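Local coordinates for protein CRISPR-associated endoribonuclease Cas2 (Streptococcus pyogenes serotype M1, PDB 4QR2) that probably acts as a metal-dependent nuclease in CRISPR adaptive immunity, working as a homodimer that assembles with a Cas1 homodimer, at residues M1-V9 against D64-W75. Numbering follows the deposited sequence.
Sequences MMVLVTYDV and DSIRFYLLGKNW
Strand 2-8 runs antiparallel to strand 65-71, their axes 4.5 Å apart at closest approach and their directions 155° apart, with hydrogen-bonded pairs L4-Y69, T6-R67 and D8-S65. In this ferredoxin-like fold, strand 2-8 is central and strand 65-71 outermost within the chain. The ladder illustrates how one sheet can serve a helix-packed core on one face and a subunit interface on the other. V3, V5, Y7, I66, F68 and L70 face the side covered by helices 14-27 and 45-58. Here V5 CG2 reaches the edge of the F68 ring, 3.9 Å from CD1. I66 CG2 lies over one face of that ring, offset toward its rim, and F48 packs edge-to-face against it.

L4, T6, D8, R67 and Y69 line the opposite face, toward the second subunit, a strand of which pairs antiparallel with R67, F68 and Y69. T6 OG1 lies in the plane of the Y69 ring at its edge, 3.9 Å from CE1, and is hydrogen-bonded to Q35 of the second subunit. R67 bends at chi3 (75°), bringing NE to Y69 OH at 2.9 Å with the oxygen in the guanidinium plane; E40 OE2 of the second subunit is salt-bridged to R67 NH2 and hydrogen-bonded to Y69 OH. A water joins D8 OD2, of the predicted catalytic magnesium ligand, to S65 OG; from the second subunit, N36 N also bonds D8 OD2 and Q35 NE2 bonds S65 OG.

In the type II turn G72-W75, W75 NE1 gives a weak hydrogen bond to M2 SD (3.6 Å), and the sulfur sits obliquely to the five-membered ring in a Met-aromatic contact, 4.7 Å from its centroid. At the far end, Y7 has CG anti to its own nitrogen (chi1 -177°), which carries the ring toward D64, a carboxylate also salt-bridged to R19; Y7 OH donates to D64 OD2 at 2.6 Å from above the carboxylate plane.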
ATOM      1  N   MET A   1     -16.611   4.555   6.961  1.00 29.60           N
ATOM      2  CA  MET A   1     -15.258   4.300   7.507  1.00 32.37           C
ATOM      3  C   MET A   1     -14.388   4.481   6.261  1.00 27.16           C
ATOM      4  O   MET A   1     -14.748   3.997   5.216  1.00 29.78           O
ATOM      5  CB  MET A   1     -15.030   2.807   7.905  1.00 37.51           C
ATOM      6  CG  MET A   1     -16.007   2.074   8.810  1.00 44.62           C
ATOM      7  SD  MET A   1     -15.730   0.260   8.804  1.00 45.76           S
ATOM      8  CE  MET A   1     -14.104   0.246   9.508  1.00 45.61           C
ATOM      9  N   MET A   2     -13.205   5.081   6.411  1.00 27.53           N
ATOM     10  CA  MET A   2     -12.271   5.136   5.270  1.00 28.23           C
ATOM     11  C   MET A   2     -11.266   4.034   5.518  1.00 27.08           C
ATOM     12  O   MET A   2     -10.636   3.921   6.602  1.00 30.54           O
ATOM     13  CB  MET A   2     -11.576   6.477   5.188  1.00 32.81           C
ATOM     14  CG  MET A   2     -12.583   7.638   5.334  1.00 41.98           C
ATOM     15  SD  MET A   2     -13.620   7.835   3.857  1.00 46.94           S
ATOM     16  CE  MET A   2     -14.216   9.544   4.079  1.00 51.11           C
ATOM     17  N   VAL A   3     -11.119   3.184   4.544  1.00 23.51           N
ATOM     18  CA  VAL A   3     -10.274   2.026   4.688  1.00 23.69           C
ATOM     19  C   VAL A   3      -9.303   2.006   3.522  1.00 24.80           C
ATOM     20  O   VAL A   3      -9.717   1.993   2.339  1.00 24.13           O
ATOM     21  CB  VAL A   3     -11.061   0.724   4.617  1.00 25.47           C
ATOM     22  CG1 VAL A   3     -10.117  -0.483   4.644  1.00 26.57           C
ATOM     23  CG2 VAL A   3     -12.098   0.639   5.781  1.00 30.72           C
ATOM     24  N   LEU A   4      -8.032   2.023   3.854  1.00 22.41           N
ATOM     25  CA  LEU A   4      -6.977   1.778   2.844  1.00 21.39           C
ATOM     26  C   LEU A   4      -6.709   0.297   2.650  1.00 21.23           C
ATOM     27  O   LEU A   4      -6.390  -0.426   3.603  1.00 20.85           O
ATOM     28  CB  LEU A   4      -5.687   2.471   3.281  1.00 20.96           C
ATOM     29  CG  LEU A   4      -4.545   2.469   2.297  1.00 22.09           C
ATOM     30  CD1 LEU A   4      -4.879   3.353   1.144  1.00 23.46           C
ATOM     31  CD2 LEU A   4      -3.227   2.862   2.919  1.00 25.58           C
ATOM     32  N   VAL A   5      -6.808  -0.159   1.416  1.00 19.56           N
ATOM     33  CA  VAL A   5      -6.619  -1.557   1.098  1.00 19.97           C
ATOM     34  C   VAL A   5      -5.297  -1.681   0.340  1.00 20.63           C
ATOM     35  O   VAL A   5      -5.150  -1.078  -0.755  1.00 19.28           O
ATOM     36  CB  VAL A   5      -7.759  -2.100   0.190  1.00 20.47           C
ATOM     37  CG1 VAL A   5      -7.585  -3.585  -0.102  1.00 20.16           C
ATOM     38  CG2 VAL A   5      -9.139  -1.931   0.818  1.00 21.70           C
ATOM     39  N   THR A   6      -4.380  -2.526   0.849  1.00 19.54           N
ATOM     40  CA  THR A   6      -3.175  -2.819   0.173  1.00 20.03           C
ATOM     41  C   THR A   6      -3.063  -4.310  -0.136  1.00 20.50           C
ATOM     42  O   THR A   6      -3.136  -5.165   0.728  1.00 20.91           O
ATOM     43  CB  THR A   6      -1.919  -2.230   0.932  1.00 19.75           C
ATOM     44  OG1 THR A   6      -1.779  -2.946   2.184  1.00 20.13           O
ATOM     45  CG2 THR A   6      -2.055  -0.761   1.314  1.00 21.16           C
ATOM     46  N   TYR A   7      -2.962  -4.611  -1.445  1.00 20.84           N
ATOM     47  CA  TYR A   7      -2.970  -5.957  -1.945  1.00 19.72           C
ATOM     48  C   TYR A   7      -1.614  -6.339  -2.477  1.00 20.87           C
ATOM     49  O   TYR A   7      -1.078  -5.692  -3.370  1.00 20.90           O
ATOM     50  CB  TYR A   7      -4.033  -6.126  -3.073  1.00 21.08           C
ATOM     51  CG  TYR A   7      -4.181  -7.542  -3.630  1.00 19.79           C
ATOM     52  CD1 TYR A   7      -4.031  -8.646  -2.840  1.00 18.94           C
ATOM     53  CD2 TYR A   7      -4.494  -7.736  -4.949  1.00 20.40           C
ATOM     54  CE1 TYR A   7      -4.253  -9.902  -3.315  1.00 20.90           C
ATOM     55  CE2 TYR A   7      -4.698  -8.985  -5.462  1.00 22.69           C
ATOM     56  CZ  TYR A   7      -4.559 -10.082  -4.691  1.00 23.02           C
ATOM     57  OH  TYR A   7      -4.763 -11.337  -5.215  1.00 23.22           O
ATOM     58  N   ASP A   8      -1.018  -7.389  -1.900  1.00 18.70           N
ATOM     59  CA  ASP A   8       0.275  -7.921  -2.325  1.00 19.70           C
ATOM     60  C   ASP A   8       0.032  -9.222  -3.091  1.00 19.84           C
ATOM     61  O   ASP A   8      -0.396 -10.235  -2.523  1.00 22.03           O
ATOM     62  CB  ASP A   8       1.085  -8.259  -1.089  1.00 20.17           C
ATOM     63  CG  ASP A   8       2.553  -8.622  -1.370  1.00 23.81           C
ATOM     64  OD1 ASP A   8       2.955  -8.749  -2.496  1.00 26.63           O
ATOM     65  OD2 ASP A   8       3.315  -8.794  -0.351  1.00 24.90           O
ATOM     66  N   VAL A   9       0.290  -9.129  -4.378  1.00 21.89           N
ATOM     67  CA  VAL A   9       0.140 -10.229  -5.294  1.00 21.86           C
ATOM     68  C   VAL A   9       1.316 -10.102  -6.271  1.00 22.21           C
ATOM     69  O   VAL A   9       1.804  -9.015  -6.596  1.00 22.76           O
ATOM     70  CB  VAL A   9      -1.212 -10.205  -6.009  1.00 22.12           C
ATOM     71  CG1 VAL A   9      -1.338  -8.949  -6.848  1.00 23.77           C
ATOM     72  CG2 VAL A   9      -1.438 -11.439  -6.844  1.00 23.89           C
ATOM     73  N   ASP A  64      -0.784 -14.623  -1.408  1.00 24.58           N
ATOM     74  CA  ASP A  64      -1.117 -13.198  -1.463  1.00 24.02           C
ATOM     75  C   ASP A  64      -1.440 -12.726  -0.052  1.00 19.84           C
ATOM     76  O   ASP A  64      -1.808 -13.507   0.815  1.00 22.64           O
ATOM     77  CB  ASP A  64      -2.424 -12.960  -2.267  1.00 24.13           C
ATOM     78  CG  ASP A  64      -2.412 -13.543  -3.704  1.00 25.56           C
ATOM     79  OD1 ASP A  64      -1.387 -14.127  -4.181  1.00 25.02           O
ATOM     80  OD2 ASP A  64      -3.496 -13.465  -4.320  1.00 24.36           O
ATOM     81  N   SER A  65      -1.450 -11.418   0.157  1.00 22.25           N
ATOM     82  CA  SER A  65      -2.086 -10.850   1.352  1.00 20.52           C
ATOM     83  C   SER A  65      -2.800  -9.536   1.085  1.00 20.92           C
ATOM     84  O   SER A  65      -2.455  -8.853   0.132  1.00 20.38           O
ATOM     85  CB  SER A  65      -1.093 -10.632   2.483  1.00 21.85           C
ATOM     86  OG  SER A  65      -0.181  -9.645   2.136  1.00 21.85           O
ATOM     87  N   ILE A  66      -3.724  -9.174   1.995  1.00 20.33           N
ATOM     88  CA  ILE A  66      -4.403  -7.896   1.970  1.00 20.65           C
ATOM     89  C   ILE A  66      -4.321  -7.338   3.386  1.00 21.80           C
ATOM     90  O   ILE A  66      -4.581  -8.063   4.363  1.00 22.81           O
ATOM     91  CB  ILE A  66      -5.893  -8.024   1.532  1.00 22.66           C
ATOM     92  CG1 ILE A  66      -5.912  -8.404   0.037  1.00 26.12           C
ATOM     93  CG2 ILE A  66      -6.627  -6.707   1.840  1.00 25.00           C
ATOM     94  CD1 ILE A  66      -7.237  -8.279  -0.635  1.00 33.72           C
ATOM     95  N   ARG A  67      -3.991  -6.049   3.463  1.00 21.10           N
ATOM     96  CA  ARG A  67      -4.014  -5.310   4.677  1.00 20.98           C
ATOM     97  C   ARG A  67      -5.024  -4.212   4.538  1.00 21.99           C
ATOM     98  O   ARG A  67      -5.166  -3.608   3.459  1.00 20.90           O
ATOM     99  CB  ARG A  67      -2.582  -4.746   5.039  1.00 19.52           C
ATOM    100  CG  ARG A  67      -1.648  -5.860   5.376  1.00 22.18           C
ATOM    101  CD  ARG A  67      -0.219  -5.377   5.586  1.00 23.80           C
ATOM    102  NE  ARG A  67      -0.066  -4.701   6.861  1.00 23.71           N
ATOM    103  CZ  ARG A  67       0.178  -5.336   7.998  1.00 26.61           C
ATOM    104  NH1 ARG A  67       0.157  -6.672   8.020  1.00 30.62           N
ATOM    105  NH2 ARG A  67       0.343  -4.662   9.092  1.00 27.53           N
ATOM    106  N   PHE A  68      -5.697  -3.943   5.640  1.00 20.65           N
ATOM    107  CA  PHE A  68      -6.689  -2.858   5.727  1.00 21.76           C
ATOM    108  C   PHE A  68      -6.269  -1.885   6.795  1.00 22.81           C
ATOM    109  O   PHE A  68      -6.132  -2.283   7.988  1.00 22.57           O
ATOM    110  CB  PHE A  68      -8.056  -3.422   6.143  1.00 23.93           C
ATOM    111  CG  PHE A  68      -8.596  -4.477   5.241  1.00 23.47           C
ATOM    112  CD1 PHE A  68      -9.022  -4.155   4.010  1.00 21.96           C
ATOM    113  CD2 PHE A  68      -8.652  -5.807   5.653  1.00 26.25           C
ATOM    114  CE1 PHE A  68      -9.579  -5.119   3.133  1.00 24.37           C
ATOM    115  CE2 PHE A  68      -9.170  -6.801   4.802  1.00 27.22           C
ATOM    116  CZ  PHE A  68      -9.604  -6.448   3.517  1.00 26.65           C
ATOM    117  N   TYR A  69      -6.098  -0.615   6.422  1.00 23.11           N
ATOM    118  CA  TYR A  69      -5.757   0.415   7.396  1.00 22.32           C
ATOM    119  C   TYR A  69      -6.929   1.323   7.546  1.00 24.41           C
ATOM    120  O   TYR A  69      -7.410   1.898   6.590  1.00 22.37           O
ATOM    121  CB  TYR A  69      -4.528   1.241   6.927  1.00 23.19           C
ATOM    122  CG  TYR A  69      -3.259   0.403   6.790  1.00 22.24           C
ATOM    123  CD1 TYR A  69      -2.993  -0.318   5.687  1.00 22.24           C
ATOM    124  CD2 TYR A  69      -2.344   0.410   7.813  1.00 24.86           C
ATOM    125  CE1 TYR A  69      -1.864  -1.090   5.626  1.00 21.62           C
ATOM    126  CE2 TYR A  69      -1.189  -0.286   7.753  1.00 24.47           C
ATOM    127  CZ  TYR A  69      -0.931  -1.039   6.675  1.00 23.69           C
ATOM    128  OH  TYR A  69       0.200  -1.806   6.618  1.00 23.16           O
ATOM    129  N   LEU A  70      -7.497   1.343   8.750  1.00 23.64           N
ATOM    130  CA  LEU A  70      -8.589   2.239   9.080  1.00 28.63           C
ATOM    131  C   LEU A  70      -8.103   3.646   9.326  1.00 31.01           C
ATOM    132  O   LEU A  70      -7.526   3.969  10.361  1.00 35.38           O
ATOM    133  CB  LEU A  70      -9.327   1.695  10.311  1.00 35.09           C
ATOM    134  CG  LEU A  70     -10.173   0.510   9.887  1.00 44.26           C
ATOM    135  CD1 LEU A  70      -9.484  -0.849   9.621  1.00 46.83           C
ATOM    136  CD2 LEU A  70     -11.195   0.442  11.000  1.00 54.58           C
ATOM    137  N   LEU A  71      -8.363   4.519   8.402  1.00 29.99           N
ATOM    138  CA  LEU A  71      -7.838   5.884   8.482  1.00 34.68           C
ATOM    139  C   LEU A  71      -8.842   6.780   9.200  1.00 38.91           C
ATOM    140  O   LEU A  71     -10.058   6.577   9.146  1.00 40.69           O
ATOM    141  CB  LEU A  71      -7.570   6.417   7.087  1.00 36.04           C
ATOM    142  CG  LEU A  71      -6.632   5.509   6.265  1.00 34.24           C
ATOM    143  CD1 LEU A  71      -6.303   6.200   4.969  1.00 37.99           C
ATOM    144  CD2 LEU A  71      -5.343   5.134   6.938  1.00 36.57           C
ATOM    145  N   GLY A  72      -8.365   7.761   9.909  1.00 40.42           N
ATOM    146  CA  GLY A  72      -9.288   8.620  10.659  1.00 43.52           C
ATOM    147  C   GLY A  72      -9.948   9.641   9.754  1.00 48.52           C
ATOM    148  O   GLY A  72      -9.626   9.726   8.569  1.00 47.22           O
ATOM    149  N   LYS A  73     -10.836  10.458  10.330  1.00 50.13           N
ATOM    150  CA  LYS A  73     -11.428  11.581   9.596  1.00 58.03           C
ATOM    151  C   LYS A  73     -10.340  12.604   9.203  1.00 53.27           C
ATOM    152  O   LYS A  73      -9.367  12.825   9.949  1.00 53.98           O
ATOM    153  CB  LYS A  73     -12.525  12.254  10.426  1.00 65.67           C
ATOM    154  CG  LYS A  73     -13.694  11.327  10.721  1.00 74.12           C
ATOM    155  CD  LYS A  73     -14.658  11.936  11.721  1.00 80.11           C
ATOM    156  CE  LYS A  73     -15.892  11.052  11.900  1.00 84.35           C
ATOM    157  NZ  LYS A  73     -16.970  11.753  12.657  1.00 88.86           N
ATOM    158  N   ASN A  74     -10.513  13.202   8.023  1.00 53.41           N
ATOM    159  CA  ASN A  74      -9.527  14.106   7.405  1.00 50.92           C
ATOM    160  C   ASN A  74      -8.190  13.404   7.081  1.00 49.72           C
ATOM    161  O   ASN A  74      -7.138  14.027   6.959  1.00 44.94           O
ATOM    162  CB  ASN A  74      -9.357  15.393   8.245  1.00 59.43           C
ATOM    163  CG  ASN A  74     -10.664  16.187   8.374  1.00 62.00           C
ATOM    164  OD1 ASN A  74     -11.409  16.371   7.396  1.00 64.29           O
ATOM    165  ND2 ASN A  74     -10.968  16.627   9.585  1.00 67.54           N
ATOM    166  N   TRP A  75      -8.230  12.084   6.914  1.00 43.24           N
ATOM    167  CA  TRP A  75      -7.036  11.374   6.408  1.00 44.12           C
ATOM    168  C   TRP A  75      -6.543  12.029   5.049  1.00 40.38           C
ATOM    169  O   TRP A  75      -5.342  11.984   4.732  1.00 38.11           O
ATOM    170  CB  TRP A  75      -7.367   9.887   6.227  1.00 46.06           C
ATOM    171  CG  TRP A  75      -8.434   9.706   5.220  1.00 44.36           C
ATOM    172  CD1 TRP A  75      -9.793   9.744   5.424  1.00 47.28           C
ATOM    173  CD2 TRP A  75      -8.237   9.552   3.794  1.00 41.09           C
ATOM    174  NE1 TRP A  75     -10.446   9.599   4.212  1.00 43.75           N
ATOM    175  CE2 TRP A  75      -9.506   9.483   3.203  1.00 49.97           C
ATOM    176  CE3 TRP A  75      -7.090   9.473   2.973  1.00 43.53           C
ATOM    177  CZ2 TRP A  75      -9.668   9.331   1.806  1.00 52.80           C
ATOM    178  CZ3 TRP A  75      -7.232   9.318   1.619  1.00 43.54           C
ATOM    179  CH2 TRP A  75      -8.517   9.269   1.032  1.00 46.33           C
TER
HETATM  180  O   HOH W   1     -12.696   6.530   8.988  1.00 43.38           O
HETATM  181  O   HOH W   2       2.195 -10.391   1.470  1.00 27.56           O